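Local coordinates for protein U4/U6 snRNA-associated-splicing factor PRP24 (Saccharomyces cerevisiae, PDB 4N0T) that binds U6 snRNA, promotes its annealing with U4 snRNA and serves as a recycling factor of the spliceosome, at residues D39-R52 and D107-S119. Sequence-based numbering, arbitrary orientation.
With nucleotides of chain B.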
ATOM      1  N   ASP A  39      -0.195 -20.924  -8.991  1.00 19.70           N
ATOM      2  CA  ASP A  39      -0.567 -20.086 -10.138  1.00 17.00           C
ATOM      3  C   ASP A  39      -0.185 -20.783 -11.437  1.00 19.09           C
ATOM      4  O   ASP A  39       0.886 -21.373 -11.525  1.00 23.56           O
ATOM      5  CB  ASP A  39       0.137 -18.735 -10.071  1.00 18.50           C
ATOM      6  CG  ASP A  39      -0.280 -17.923  -8.868  1.00 26.91           C
ATOM      7  OD1 ASP A  39      -1.437 -17.454  -8.852  1.00 30.25           O
ATOM      8  OD2 ASP A  39       0.546 -17.752  -7.948  1.00 26.81           O
ATOM      9  N   VAL A  40      -1.065 -20.727 -12.436  1.00 21.45           N
ATOM     10  CA  VAL A  40      -0.759 -21.255 -13.765  1.00 24.41           C
ATOM     11  C   VAL A  40      -0.878 -20.107 -14.772  1.00 31.25           C
ATOM     12  O   VAL A  40      -1.777 -19.270 -14.656  1.00 32.33           O
ATOM     13  CB  VAL A  40      -1.705 -22.408 -14.150  1.00 27.14           C
ATOM     14  CG1 VAL A  40      -1.340 -22.983 -15.510  1.00 36.11           C
ATOM     15  CG2 VAL A  40      -1.657 -23.508 -13.101  1.00 26.11           C
ATOM     16  N   ALA A  41       0.041 -20.048 -15.732  1.00 23.69           N
ATOM     17  CA  ALA A  41       0.017 -19.009 -16.767  1.00 23.94           C
ATOM     18  C   ALA A  41       0.372 -19.620 -18.112  1.00 27.78           C
ATOM     19  O   ALA A  41       1.200 -20.533 -18.186  1.00 22.94           O
ATOM     20  CB  ALA A  41       0.992 -17.898 -16.440  1.00 23.78           C
ATOM     21  N   ASP A  42      -0.236 -19.102 -19.174  1.00 27.13           N
ATOM     22  CA  ASP A  42       0.092 -19.545 -20.518  1.00 25.91           C
ATOM     23  C   ASP A  42       1.494 -19.102 -20.893  1.00 21.03           C
ATOM     24  O   ASP A  42       1.951 -18.025 -20.484  1.00 23.79           O
ATOM     25  CB  ASP A  42      -0.887 -18.946 -21.531  1.00 33.08           C
ATOM     26  CG  ASP A  42      -2.259 -19.580 -21.477  1.00 40.90           C
ATOM     27  OD1 ASP A  42      -2.391 -20.703 -20.942  1.00 44.32           O
ATOM     28  OD2 ASP A  42      -3.206 -18.956 -22.000  1.00 42.38           O
ATOM     29  N   SER A  43       2.181 -19.917 -21.690  1.00 22.77           N
ATOM     30  CA  SER A  43       3.423 -19.462 -22.300  1.00 20.86           C
ATOM     31  C   SER A  43       3.099 -18.338 -23.284  1.00 21.73           C
ATOM     32  O   SER A  43       1.927 -18.108 -23.605  1.00 25.60           O
ATOM     33  CB  SER A  43       4.111 -20.602 -23.041  1.00 26.47           C
ATOM     34  OG  SER A  43       3.328 -21.000 -24.146  1.00 25.34           O
ATOM     35  N   LEU A  44       4.137 -17.651 -23.758  1.00 24.87           N
ATOM     36  CA  LEU A  44       3.976 -16.506 -24.658  1.00 28.89           C
ATOM     37  C   LEU A  44       3.161 -16.857 -25.896  1.00 28.54           C
ATOM     38  O   LEU A  44       2.295 -16.081 -26.322  1.00 33.51           O
ATOM     39  CB  LEU A  44       5.346 -15.981 -25.088  1.00 29.91           C
ATOM     40  CG  LEU A  44       6.046 -15.025 -24.133  1.00 33.09           C
ATOM     41  CD1 LEU A  44       7.441 -14.675 -24.632  1.00 34.74           C
ATOM     42  CD2 LEU A  44       5.204 -13.771 -23.971  1.00 34.76           C
ATOM     43  N   LYS A  45       3.429 -18.028 -26.466  1.00 27.78           N
ATOM     44  CA  LYS A  45       2.752 -18.442 -27.694  1.00 27.58           C
ATOM     45  C   LYS A  45       1.646 -19.467 -27.453  1.00 32.47           C
ATOM     46  O   LYS A  45       1.119 -20.061 -28.399  1.00 35.60           O
ATOM     47  CB  LYS A  45       3.771 -18.972 -28.697  1.00 27.50           C
ATOM     48  CG  LYS A  45       4.857 -17.958 -29.039  1.00 30.19           C
ATOM     49  CD  LYS A  45       5.656 -18.409 -30.263  1.00 36.37           C
ATOM     50  CE  LYS A  45       6.750 -17.413 -30.627  1.00 42.66           C
ATOM     51  NZ  LYS A  45       7.587 -17.903 -31.763  1.00 47.99           N
ATOM     52  N   LYS A  46       1.302 -19.661 -26.179  1.00 28.49           N
ATOM     53  CA  LYS A  46       0.202 -20.529 -25.744  1.00 29.78           C
ATOM     54  C   LYS A  46       0.381 -22.011 -26.084  1.00 30.04           C
ATOM     55  O   LYS A  46      -0.592 -22.762 -26.081  1.00 36.51           O
ATOM     56  CB  LYS A  46      -1.150 -20.037 -26.283  1.00 37.72           C
ATOM     57  CG  LYS A  46      -1.325 -18.521 -26.317  1.00 42.93           C
ATOM     58  CD  LYS A  46      -2.040 -18.002 -25.081  1.00 46.15           C
ATOM     59  CE  LYS A  46      -2.274 -16.497 -25.171  1.00 47.13           C
ATOM     60  NZ  LYS A  46      -2.634 -15.933 -23.840  1.00 47.30           N
ATOM     61  N   ASN A  47       1.609 -22.438 -26.351  1.00 27.55           N
ATOM     62  CA  ASN A  47       1.849 -23.849 -26.674  1.00 32.74           C
ATOM     63  C   ASN A  47       1.975 -24.753 -25.438  1.00 30.92           C
ATOM     64  O   ASN A  47       1.827 -25.981 -25.525  1.00 29.84           O
ATOM     65  CB  ASN A  47       3.064 -24.008 -27.596  1.00 37.75           C
ATOM     66  CG  ASN A  47       4.230 -23.118 -27.195  1.00 46.64           C
ATOM     67  OD1 ASN A  47       4.050 -22.050 -26.599  1.00 49.52           O
ATOM     68  ND2 ASN A  47       5.441 -23.552 -27.535  1.00 48.54           N
ATOM     69  N   PHE A  48       2.252 -24.141 -24.287  1.00 25.50           N
ATOM     70  CA  PHE A  48       2.345 -24.885 -23.035  1.00 21.09           C
ATOM     71  C   PHE A  48       2.011 -23.960 -21.863  1.00 23.88           C
ATOM     72  O   PHE A  48       1.700 -22.786 -22.066  1.00 23.86           O
ATOM     73  CB  PHE A  48       3.740 -25.514 -22.862  1.00 21.32           C
ATOM     74  CG  PHE A  48       4.852 -24.511 -22.687  1.00 25.22           C
ATOM     75  CD1 PHE A  48       5.175 -24.007 -21.423  1.00 24.23           C
ATOM     76  CD2 PHE A  48       5.587 -24.087 -23.780  1.00 26.63           C
ATOM     77  CE1 PHE A  48       6.201 -23.086 -21.271  1.00 23.28           C
ATOM     78  CE2 PHE A  48       6.612 -23.183 -23.632  1.00 28.93           C
ATOM     79  CZ  PHE A  48       6.923 -22.675 -22.371  1.00 22.64           C
ATOM     80  N   ARG A  49       2.063 -24.474 -20.639  1.00 23.17           N
ATOM     81  CA  ARG A  49       1.816 -23.608 -19.485  1.00 23.02           C
ATOM     82  C   ARG A  49       2.931 -23.653 -18.451  1.00 22.55           C
ATOM     83  O   ARG A  49       3.620 -24.667 -18.297  1.00 22.61           O
ATOM     84  CB  ARG A  49       0.478 -23.946 -18.821  1.00 26.38           C
ATOM     85  CG  ARG A  49      -0.702 -23.902 -19.782  1.00 30.95           C
ATOM     86  CD  ARG A  49      -2.029 -23.850 -19.054  1.00 33.57           C
ATOM     87  NE  ARG A  49      -2.469 -22.477 -18.816  1.00 40.54           N
ATOM     88  CZ  ARG A  49      -3.517 -22.145 -18.064  1.00 45.77           C
ATOM     89  NH1 ARG A  49      -4.226 -23.087 -17.460  1.00 45.89           N
ATOM     90  NH2 ARG A  49      -3.844 -20.870 -17.901  1.00 48.34           N
ATOM     91  N   PHE A  50       3.099 -22.539 -17.743  1.00 17.44           N
ATOM     92  CA  PHE A  50       4.008 -22.471 -16.599  1.00 18.41           C
ATOM     93  C   PHE A  50       3.165 -22.591 -15.332  1.00 17.98           C
ATOM     94  O   PHE A  50       1.974 -22.255 -15.333  1.00 20.40           O
ATOM     95  CB  PHE A  50       4.694 -21.109 -16.531  1.00 17.98           C
ATOM     96  CG  PHE A  50       5.735 -20.868 -17.595  1.00 17.08           C
ATOM     97  CD1 PHE A  50       7.042 -21.310 -17.425  1.00 18.32           C
ATOM     98  CD2 PHE A  50       5.419 -20.138 -18.738  1.00 20.36           C
ATOM     99  CE1 PHE A  50       8.016 -21.051 -18.383  1.00 19.10           C
ATOM    100  CE2 PHE A  50       6.385 -19.876 -19.701  1.00 20.22           C
ATOM    101  CZ  PHE A  50       7.687 -20.327 -19.522  1.00 18.57           C
ATOM    102  N   ALA A  51       3.775 -23.055 -14.244  1.00 18.56           N
ATOM    103  CA  ALA A  51       3.127 -22.995 -12.936  1.00 21.62           C
ATOM    104  C   ALA A  51       4.099 -22.519 -11.871  1.00 17.93           C
ATOM    105  O   ALA A  51       5.292 -22.828 -11.912  1.00 18.67           O
ATOM    106  CB  ALA A  51       2.542 -24.349 -12.541  1.00 20.61           C
ATOM    107  N   ARG A  52       3.578 -21.755 -10.915  1.00 17.02           N
ATOM    108  CA  ARG A  52       4.311 -21.414  -9.714  1.00 16.97           C
ATOM    109  C   ARG A  52       3.625 -22.161  -8.584  1.00 18.08           C
ATOM    110  O   ARG A  52       2.408 -22.074  -8.431  1.00 19.12           O
ATOM    111  CB  ARG A  52       4.226 -19.900  -9.465  1.00 15.31           C
ATOM    112  CG  ARG A  52       4.749 -19.454  -8.125  1.00 17.71           C
ATOM    113  CD  ARG A  52       4.472 -17.960  -7.942  1.00 20.51           C
ATOM    114  NE  ARG A  52       5.017 -17.456  -6.693  1.00 24.17           N
ATOM    115  CZ  ARG A  52       4.376 -17.510  -5.533  1.00 30.89           C
ATOM    116  NH1 ARG A  52       3.166 -18.041  -5.479  1.00 36.25           N
ATOM    117  NH2 ARG A  52       4.938 -17.025  -4.435  1.00 36.35           N
ATOM    118  N   ASP A 107       2.976  -6.233 -22.506  1.00 29.66           N
ATOM    119  CA  ASP A 107       3.467  -5.328 -23.557  1.00 33.91           C
ATOM    120  C   ASP A 107       4.925  -5.544 -23.964  1.00 31.89           C
ATOM    121  O   ASP A 107       5.306  -5.258 -25.101  1.00 34.08           O
ATOM    122  CB  ASP A 107       3.311  -3.872 -23.114  1.00 39.63           C
ATOM    123  CG  ASP A 107       1.907  -3.343 -23.312  1.00 54.86           C
ATOM    124  OD1 ASP A 107       0.953  -4.151 -23.338  1.00 61.16           O
ATOM    125  OD2 ASP A 107       1.761  -2.108 -23.434  1.00 60.42           O
ATOM    126  N   ILE A 108       5.755  -6.008 -23.035  1.00 23.24           N
ATOM    127  CA  ILE A 108       7.157  -6.258 -23.337  1.00 22.80           C
ATOM    128  C   ILE A 108       7.411  -7.762 -23.416  1.00 22.76           C
ATOM    129  O   ILE A 108       8.547  -8.241 -23.258  1.00 26.43           O
ATOM    130  CB  ILE A 108       8.100  -5.555 -22.323  1.00 22.90           C
ATOM    131  CG1 ILE A 108       7.794  -6.010 -20.885  1.00 19.95           C
ATOM    132  CG2 ILE A 108       7.945  -4.050 -22.442  1.00 24.99           C
ATOM    133  CD1 ILE A 108       8.943  -5.740 -19.900  1.00 22.49           C
ATOM    134  N   ASN A 109       6.319  -8.484 -23.652  1.00 24.05           N
ATOM    135  CA  ASN A 109       6.325  -9.923 -23.906  1.00 28.31           C
ATOM    136  C   ASN A 109       6.947 -10.734 -22.781  1.00 28.74           C
ATOM    137  O   ASN A 109       7.721 -11.665 -23.014  1.00 31.19           O
ATOM    138  CB  ASN A 109       6.965 -10.242 -25.266  1.00 31.27           C
ATOM    139  CG  ASN A 109       6.182  -9.649 -26.428  1.00 40.63           C
ATOM    140  OD1 ASN A 109       4.957  -9.778 -26.503  1.00 40.70           O
ATOM    141  ND2 ASN A 109       6.886  -8.983 -27.333  1.00 47.28           N
ATOM    142  N   VAL A 110       6.592 -10.368 -21.548  1.00 22.32           N
ATOM    143  CA  VAL A 110       7.026 -11.103 -20.372  1.00 20.89           C
ATOM    144  C   VAL A 110       5.819 -11.751 -19.686  1.00 21.97           C
ATOM    145  O   VAL A 110       4.858 -11.067 -19.331  1.00 22.98           O
ATOM    146  CB  VAL A 110       7.733 -10.160 -19.380  1.00 19.98           C
ATOM    147  CG1 VAL A 110       7.992 -10.874 -18.049  1.00 22.49           C
ATOM    148  CG2 VAL A 110       9.032  -9.645 -19.984  1.00 21.25           C
ATOM    149  N   VAL A 111       5.861 -13.073 -19.519  1.00 19.82           N
ATOM    150  CA  VAL A 111       4.798 -13.784 -18.829  1.00 21.05           C
ATOM    151  C   VAL A 111       4.911 -13.509 -17.329  1.00 17.94           C
ATOM    152  O   VAL A 111       6.003 -13.580 -16.776  1.00 21.93           O
ATOM    153  CB  VAL A 111       4.928 -15.295 -19.058  1.00 26.65           C
ATOM    154  CG1 VAL A 111       3.899 -16.066 -18.220  1.00 29.49           C
ATOM    155  CG2 VAL A 111       4.782 -15.614 -20.550  1.00 27.34           C
ATOM    156  N   ALA A 112       3.793 -13.169 -16.692  1.00 20.19           N
ATOM    157  CA  ALA A 112       3.775 -12.966 -15.240  1.00 21.14           C
ATOM    158  C   ALA A 112       3.034 -14.104 -14.561  1.00 20.22           C
ATOM    159  O   ALA A 112       1.888 -14.421 -14.921  1.00 25.25           O
ATOM    160  CB  ALA A 112       3.128 -11.642 -14.887  1.00 25.04           C
ATOM    161  N   LEU A 113       3.675 -14.715 -13.570  1.00 17.41           N
ATOM    162  CA  LEU A 113       3.045 -15.798 -12.826  1.00 20.57           C
ATOM    163  C   LEU A 113       2.219 -15.323 -11.628  1.00 18.64           C
ATOM    164  O   LEU A 113       1.189 -15.922 -11.303  1.00 18.70           O
ATOM    165  CB  LEU A 113       4.108 -16.791 -12.353  1.00 22.47           C
ATOM    166  CG  LEU A 113       4.640 -17.750 -13.412  1.00 30.70           C
ATOM    167  CD1 LEU A 113       5.972 -18.313 -12.975  1.00 36.43           C
ATOM    168  CD2 LEU A 113       3.636 -18.862 -13.610  1.00 29.90           C
ATOM    169  N   SER A 114       2.668 -14.259 -10.965  1.00 17.84           N
ATOM    170  CA  SER A 114       2.017 -13.840  -9.732  1.00 17.62           C
ATOM    171  C   SER A 114       2.313 -12.368  -9.506  1.00 13.17           C
ATOM    172  O   SER A 114       3.442 -11.930  -9.707  1.00 14.40           O
ATOM    173  CB  SER A 114       2.549 -14.665  -8.547  1.00 19.50           C
ATOM    174  OG  SER A 114       2.036 -14.186  -7.303  1.00 18.11           O
ATOM    175  N   ILE A 115       1.282 -11.613  -9.149  1.00 15.04           N
ATOM    176  CA  ILE A 115       1.451 -10.207  -8.819  1.00 15.08           C
ATOM    177  C   ILE A 115       0.802 -10.009  -7.458  1.00 14.11           C
ATOM    178  O   ILE A 115      -0.378 -10.304  -7.273  1.00 18.63           O
ATOM    179  CB  ILE A 115       0.787  -9.307  -9.888  1.00 16.86           C
ATOM    180  CG1 ILE A 115       1.459  -9.531 -11.239  1.00 21.41           C
ATOM    181  CG2 ILE A 115       0.943  -7.820  -9.534  1.00 15.08           C
ATOM    182  CD1 ILE A 115       0.643  -8.988 -12.416  1.00 25.13           C
ATOM    183  N   ARG A 116       1.579  -9.523  -6.495  1.00 13.21           N
ATOM    184  CA  ARG A 116       1.125  -9.483  -5.106  1.00 12.96           C
ATOM    185  C   ARG A 116       1.208  -8.078  -4.552  1.00 12.99           C
ATOM    186  O   ARG A 116       2.270  -7.477  -4.541  1.00 15.00           O
ATOM    187  CB  ARG A 116       1.998 -10.430  -4.265  1.00 13.71           C
ATOM    188  CG  ARG A 116       1.940 -11.886  -4.795  1.00 13.06           C
ATOM    189  CD  ARG A 116       2.751 -12.854  -3.937  1.00 12.12           C
ATOM    190  NE  ARG A 116       4.193 -12.658  -3.962  1.00 15.58           N
ATOM    191  CZ  ARG A 116       5.026 -13.144  -4.880  1.00 17.08           C
ATOM    192  NH1 ARG A 116       4.570 -13.858  -5.920  1.00 15.51           N
ATOM    193  NH2 ARG A 116       6.326 -12.915  -4.751  1.00 17.56           N
ATOM    194  N   LEU A 117       0.070  -7.584  -4.070  1.00 14.57           N
ATOM    195  CA  LEU A 117      -0.048  -6.217  -3.570  1.00 13.73           C
ATOM    196  C   LEU A 117      -0.297  -6.250  -2.062  1.00 13.36           C
ATOM    197  O   LEU A 117      -0.819  -7.242  -1.531  1.00 16.24           O
ATOM    198  CB  LEU A 117      -1.214  -5.522  -4.287  1.00 21.34           C
ATOM    199  CG  LEU A 117      -1.067  -5.016  -5.735  1.00 28.88           C
ATOM    200  CD1 LEU A 117      -0.343  -3.700  -5.787  1.00 31.26           C
ATOM    201  CD2 LEU A 117      -0.403  -5.983  -6.696  1.00 29.12           C
ATOM    202  N   PRO A 118       0.066  -5.160  -1.362  1.00 12.79           N
ATOM    203  CA  PRO A 118       0.033  -5.151   0.107  1.00 13.66           C
ATOM    204  C   PRO A 118      -1.301  -4.690   0.691  1.00 11.83           C
ATOM    205  O   PRO A 118      -2.077  -3.966   0.048  1.00 12.88           O
ATOM    206  CB  PRO A 118       1.116  -4.136   0.462  1.00 14.71           C
ATOM    207  CG  PRO A 118       1.034  -3.135  -0.669  1.00 14.09           C
ATOM    208  CD  PRO A 118       0.789  -4.000  -1.904  1.00 11.65           C
ATOM    209  N   SER A 119      -1.552  -5.092   1.933  1.00 13.39           N
ATOM    210  CA  SER A 119      -2.732  -4.633   2.678  1.00 13.84           C
ATOM    211  C   SER A 119      -2.614  -3.155   3.043  1.00 11.96           C
ATOM    212  O   SER A 119      -1.552  -2.686   3.491  1.00 14.91           O
ATOM    213  CB  SER A 119      -2.872  -5.424   3.982  1.00 16.18           C
ATOM    214  OG  SER A 119      -3.832  -4.818   4.851  1.00 16.55           O
TER
ATOM    215  P     G B  21       7.306  -5.163   3.985  1.00 12.74           P
ATOM    216  OP1   G B  21       7.139  -3.989   4.892  1.00 13.87           O
ATOM    217  OP2   G B  21       7.839  -6.413   4.618  1.00 15.01           O
ATOM    218  O5'   G B  21       5.919  -5.462   3.275  1.00 12.10           O
ATOM    219  C5'   G B  21       5.852  -6.388   2.197  1.00 12.17           C
ATOM    220  C4'   G B  21       4.424  -6.737   1.859  1.00 10.29           C
ATOM    221  O4'   G B  21       4.419  -7.493   0.623  1.00 12.53           O
ATOM    222  C3'   G B  21       3.715  -7.626   2.867  1.00 10.54           C
ATOM    223  O3'   G B  21       2.324  -7.465   2.623  1.00 12.99           O
ATOM    224  C2'   G B  21       4.115  -9.012   2.377  1.00 10.90           C
ATOM    225  O2'   G B  21       3.307 -10.051   2.877  1.00 14.98           O
ATOM    226  C1'   G B  21       3.937  -8.805   0.878  1.00 15.04           C
ATOM    227  N9    G B  21       4.681  -9.704   0.009  1.00 13.46           N
ATOM    228  C8    G B  21       4.093 -10.396  -1.016  1.00 17.18           C
ATOM    229  N7    G B  21       4.955 -11.091  -1.687  1.00 15.25           N
ATOM    230  C5    G B  21       6.167 -10.836  -1.098  1.00 13.51           C
ATOM    231  C6    G B  21       7.453 -11.312  -1.444  1.00 16.49           C
ATOM    232  O6    G B  21       7.757 -12.109  -2.359  1.00 16.66           O
ATOM    233  N1    G B  21       8.421 -10.811  -0.590  1.00 16.29           N
ATOM    234  C2    G B  21       8.184  -9.919   0.435  1.00 14.78           C
ATOM    235  N2    G B  21       9.251  -9.525   1.145  1.00 14.62           N
ATOM    236  N3    G B  21       6.986  -9.470   0.767  1.00 14.56           N
ATOM    237  C4    G B  21       6.029  -9.952  -0.042  1.00 13.47           C
ATOM    238  P     A B  22       1.287  -7.090   3.796  1.00 13.48           P
ATOM    239  OP1   A B  22      -0.047  -7.120   3.150  1.00 14.51           O
ATOM    240  OP2   A B  22       1.741  -5.900   4.550  1.00 12.19           O
ATOM    241  O5'   A B  22       1.322  -8.367   4.739  1.00 14.51           O
ATOM    242  C5'   A B  22       2.084  -8.384   5.942  1.00 14.38           C
ATOM    243  C4'   A B  22       1.614  -9.518   6.809  1.00 14.60           C
ATOM    244  O4'   A B  22       0.251  -9.227   7.225  1.00 18.79           O
ATOM    245  C3'   A B  22       1.562 -10.859   6.079  1.00 17.61           C
ATOM    246  O3'   A B  22       1.893 -11.914   6.973  1.00 23.68           O
ATOM    247  C2'   A B  22       0.098 -10.975   5.668  1.00 21.14           C
ATOM    248  O2'   A B  22      -0.365 -12.301   5.510  1.00 24.57           O
ATOM    249  C1'   A B  22      -0.610 -10.269   6.815  1.00 19.71           C
ATOM    250  N9    A B  22      -1.883  -9.684   6.404  1.00 27.39           N
ATOM    251  C8    A B  22      -2.115  -8.747   5.431  1.00 26.48           C
ATOM    252  N7    A B  22      -3.382  -8.447   5.281  1.00 32.32           N
ATOM    253  C5    A B  22      -4.028  -9.246   6.213  1.00 40.75           C
ATOM    254  C6    A B  22      -5.382  -9.402   6.557  1.00 48.57           C
ATOM    255  N6    A B  22      -6.378  -8.728   5.978  1.00 47.16           N
ATOM    256  N1    A B  22      -5.673 -10.289   7.532  1.00 53.61           N
ATOM    257  C2    A B  22      -4.675 -10.964   8.116  1.00 53.19           C
ATOM    258  N3    A B  22      -3.368 -10.907   7.883  1.00 46.91           N
ATOM    259  C4    A B  22      -3.112 -10.017   6.909  1.00 40.53           C
TER
HETATM  260  O   HOH W   1      -0.010 -15.548  -6.533  1.00 31.39           O
HETATM  261  O   HOH W   2      -1.922 -15.032 -10.316  1.00 47.98           O
HETATM  262  O   HOH W   3      -1.003 -16.263 -13.198  1.00 46.83           O
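Leu113 and Val111 of the second RNA recognition motif (RRM) pack against the beta-hairpin of strands 35-42 and 49-55 in the first, a worked example of two RRMs packing side by side, with no direct hydrogen bond between the segments. The dense part is apolar. Leu113, at a classic beta bulge opposite Asp132, rests CD2 against both Ala41 CB and Phe50 CB, 3.8 Å from Phe50 CB. Val111 straddles the carbonyl of Asp42: CG1, anti to the backbone N (chi1 174°), meets Ala41, while CG2 lies 3.8 Å from Leu44 CG at the exposed turn.

The other border is looser and wet. One water donates to Asp39 OD2 and also bonds Ser114 OG, bridging the domains. Nearby, Arg116 NH1 lies over one face of the Arg52 guanidinium, 3.5 Å from Arg52 NH2, the two planes 27° apart; Asp132, salt-bridged to both arginines, probably offsets their like charges. Were Arg116 an alanine, the Hoogsteen edge of G21 of chain B would probably lose its two-pronged partner. There Arg116 NH2 reaches O6 of G21, and Arg116 NE donates almost straight (167°) to N7 of G21 at 2.9 Å.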